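2-amino-4-hydroxy-6-hydroxymethyldihydropteridine pyrophosphokinase (Haemophilus influenzae, PDB 1CBK) probably catalyses ATP-dependent pyrophosphoryl transfer to 6-hydroxymethyl-7,8-dihydropterin, releasing AMP, as a step of folate biosynthesis. Local coordinates at residues H20-A25 with N79-V84. Sequence-based numbering, arbitrary orientation.
Sequences HAALKA and NEQGRV
The flat amide of Q81 has the A21 methyl on one side of its plane and presents its outer end to the backbone at A22. A21 CB, 3.8 Å from Q81 CD, is well off the plane but displaced outward past CD, so it lies above the amide's outer edge. A22 N lies beyond that end, much closer to the plane, while A22 CB reaches the same end from the other side of the plane, 3.9 Å from Q81 NE2. Q81 NE2, as modelled, is 3.4 Å from A22 N, but the amide is probably turned over in the model, so the distance shows proximity and leaves the bonding undecided.

A chi1 of -162° sends CG away from Q81's own N, and the straight chain beyond it carries the amide across the gap between Q81 CA and A22 CA, 7.8 Å apart. Q81 leaves helical geometry at the end of helix 67-80. The next residue, G82, has phi 63° and is the C-prime residue of a Schellman motif: R83 N donates a hydrogen bond to E78 O, and G82 N to N79 O at 3.0 Å.

The first four strands of the main sheet lie in the order 4-1-3-2, with 156-157 added at the edge; helices 15-27 and 67-80 follow the first and third, a ferredoxin-like topology. L23 turns to the sheet, touching L8, T37 and F40, whereas A25 meets I77 on the neighbouring helix. Past the turn, R83 forms a salt bridge with D95, a residue of the pterin-analogue pocket; L94, just before it, touches both A22 and Q81.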
ATOM      1  N   HIS A  20      -6.110  23.816  -1.414  1.00  8.67           N
ATOM      2  CA  HIS A  20      -6.008  25.126  -0.742  1.00  9.28           C
ATOM      3  C   HIS A  20      -7.125  25.272   0.294  1.00  8.83           C
ATOM      4  O   HIS A  20      -6.887  25.709   1.424  1.00  9.21           O
ATOM      5  CB  HIS A  20      -6.073  26.295  -1.732  1.00  8.78           C
ATOM      6  CG  HIS A  20      -4.816  26.491  -2.524  1.00 10.47           C
ATOM      7  ND1 HIS A  20      -3.569  26.490  -1.946  1.00 16.48           N
ATOM      8  CD2 HIS A  20      -4.624  26.740  -3.840  1.00 13.53           C
ATOM      9  CE1 HIS A  20      -2.653  26.734  -2.874  1.00 17.60           C
ATOM     10  NE2 HIS A  20      -3.271  26.888  -4.030  1.00 14.08           N
ATOM     11  N   ALA A  21      -8.332  24.852  -0.058  1.00  8.85           N
ATOM     12  CA  ALA A  21      -9.427  24.958   0.897  1.00  9.77           C
ATOM     13  C   ALA A  21      -9.180  24.066   2.109  1.00 10.80           C
ATOM     14  O   ALA A  21      -9.465  24.470   3.237  1.00  9.96           O
ATOM     15  CB  ALA A  21     -10.764  24.604   0.239  1.00  6.11           C
ATOM     16  N   ALA A  22      -8.659  22.856   1.887  1.00 10.61           N
ATOM     17  CA  ALA A  22      -8.406  21.934   2.999  1.00  9.43           C
ATOM     18  C   ALA A  22      -7.289  22.445   3.934  1.00  8.40           C
ATOM     19  O   ALA A  22      -7.377  22.309   5.153  1.00  7.09           O
ATOM     20  CB  ALA A  22      -8.089  20.541   2.473  1.00  6.71           C
ATOM     21  N   LEU A  23      -6.253  23.041   3.350  1.00  8.32           N
ATOM     22  CA  LEU A  23      -5.135  23.586   4.108  1.00  9.41           C
ATOM     23  C   LEU A  23      -5.592  24.776   4.961  1.00 11.25           C
ATOM     24  O   LEU A  23      -5.182  24.910   6.117  1.00 11.20           O
ATOM     25  CB  LEU A  23      -3.989  23.960   3.158  1.00  6.29           C
ATOM     26  CG  LEU A  23      -3.308  22.682   2.620  1.00 10.38           C
ATOM     27  CD1 LEU A  23      -2.494  22.969   1.383  1.00  3.54           C
ATOM     28  CD2 LEU A  23      -2.413  22.067   3.689  1.00  7.42           C
ATOM     29  N   LYS A  24      -6.455  25.619   4.397  1.00  9.47           N
ATOM     30  CA  LYS A  24      -7.006  26.749   5.127  1.00  9.68           C
ATOM     31  C   LYS A  24      -7.804  26.200   6.316  1.00  8.99           C
ATOM     32  O   LYS A  24      -7.619  26.650   7.450  1.00  8.16           O
ATOM     33  CB  LYS A  24      -7.906  27.576   4.202  1.00 11.16           C
ATOM     34  CG  LYS A  24      -8.711  28.714   4.878  1.00 19.29           C
ATOM     35  CD  LYS A  24      -9.521  29.460   3.806  1.00 23.42           C
ATOM     36  CE  LYS A  24     -10.350  30.596   4.374  1.00 33.71           C
ATOM     37  NZ  LYS A  24     -10.796  31.559   3.294  1.00 32.99           N
ATOM     38  N   ALA A  25      -8.679  25.228   6.075  1.00  7.92           N
ATOM     39  CA  ALA A  25      -9.460  24.646   7.157  1.00  8.21           C
ATOM     40  C   ALA A  25      -8.565  24.024   8.261  1.00 11.31           C
ATOM     41  O   ALA A  25      -8.832  24.216   9.449  1.00  9.08           O
ATOM     42  CB  ALA A  25     -10.446  23.614   6.620  1.00  6.30           C
ATOM     43  N   ASN A  79     -16.144  16.426   5.081  1.00 13.31           N
ATOM     44  CA  ASN A  79     -17.603  16.486   4.982  1.00 15.65           C
ATOM     45  C   ASN A  79     -18.124  17.878   4.611  1.00 16.28           C
ATOM     46  O   ASN A  79     -18.933  18.033   3.692  1.00 16.89           O
ATOM     47  CB  ASN A  79     -18.245  16.002   6.277  1.00 14.84           C
ATOM     48  CG  ASN A  79     -18.151  14.489   6.445  1.00 23.16           C
ATOM     49  OD1 ASN A  79     -18.270  13.744   5.470  1.00 31.72           O
ATOM     50  ND2 ASN A  79     -17.955  14.029   7.683  1.00 23.45           N
ATOM     51  N   GLU A  80     -17.609  18.896   5.286  1.00 16.78           N
ATOM     52  CA  GLU A  80     -18.028  20.272   5.034  1.00 17.11           C
ATOM     53  C   GLU A  80     -17.501  20.787   3.690  1.00 16.96           C
ATOM     54  O   GLU A  80     -18.018  21.768   3.140  1.00 17.11           O
ATOM     55  CB  GLU A  80     -17.616  21.167   6.213  1.00 17.33           C
ATOM     56  CG  GLU A  80     -18.222  20.697   7.558  1.00 15.79           C
ATOM     57  CD  GLU A  80     -18.047  21.694   8.698  1.00 19.54           C
ATOM     58  OE1 GLU A  80     -17.199  22.592   8.587  1.00 16.11           O
ATOM     59  OE2 GLU A  80     -18.761  21.573   9.718  1.00 21.64           O
ATOM     60  N   GLN A  81     -16.500  20.099   3.135  1.00 14.13           N
ATOM     61  CA  GLN A  81     -15.954  20.472   1.841  1.00 11.41           C
ATOM     62  C   GLN A  81     -16.667  19.649   0.753  1.00 11.48           C
ATOM     63  O   GLN A  81     -16.308  19.683  -0.427  1.00 13.45           O
ATOM     64  CB  GLN A  81     -14.422  20.271   1.801  1.00 12.89           C
ATOM     65  CG  GLN A  81     -13.779  21.032   0.653  1.00 11.49           C
ATOM     66  CD  GLN A  81     -12.274  21.150   0.746  1.00 16.86           C
ATOM     67  OE1 GLN A  81     -11.558  20.874  -0.221  1.00 13.66           O
ATOM     68  NE2 GLN A  81     -11.784  21.616   1.883  1.00  8.86           N
ATOM     69  N   GLY A  82     -17.699  18.917   1.160  1.00 11.80           N
ATOM     70  CA  GLY A  82     -18.464  18.099   0.225  1.00 12.12           C
ATOM     71  C   GLY A  82     -17.708  16.968  -0.464  1.00 13.31           C
ATOM     72  O   GLY A  82     -17.908  16.739  -1.657  1.00 13.74           O
ATOM     73  N   ARG A  83     -16.892  16.217   0.277  1.00 14.35           N
ATOM     74  CA  ARG A  83     -16.115  15.110  -0.316  1.00 14.06           C
ATOM     75  C   ARG A  83     -16.950  14.084  -1.073  1.00 13.38           C
ATOM     76  O   ARG A  83     -17.859  13.483  -0.525  1.00 15.51           O
ATOM     77  CB  ARG A  83     -15.251  14.388   0.738  1.00 15.63           C
ATOM     78  CG  ARG A  83     -14.527  13.147   0.199  1.00  7.63           C
ATOM     79  CD  ARG A  83     -13.665  12.454   1.270  1.00 14.77           C
ATOM     80  NE  ARG A  83     -12.886  11.338   0.712  1.00 15.22           N
ATOM     81  CZ  ARG A  83     -13.352  10.097   0.562  1.00 18.55           C
ATOM     82  NH1 ARG A  83     -14.585   9.786   0.950  1.00 15.27           N
ATOM     83  NH2 ARG A  83     -12.584   9.157   0.037  1.00 16.79           N
ATOM     84  N   VAL A  84     -16.570  13.843  -2.316  1.00 14.25           N
ATOM     85  CA  VAL A  84     -17.231  12.888  -3.186  1.00 15.82           C
ATOM     86  C   VAL A  84     -16.177  11.906  -3.749  1.00 15.15           C
ATOM     87  O   VAL A  84     -15.100  12.336  -4.191  1.00 14.51           O
ATOM     88  CB  VAL A  84     -17.902  13.634  -4.390  1.00 13.41           C
ATOM     89  CG1 VAL A  84     -18.197  12.680  -5.536  1.00 12.28           C
ATOM     90  CG2 VAL A  84     -19.162  14.336  -3.933  1.00 17.99           C
TER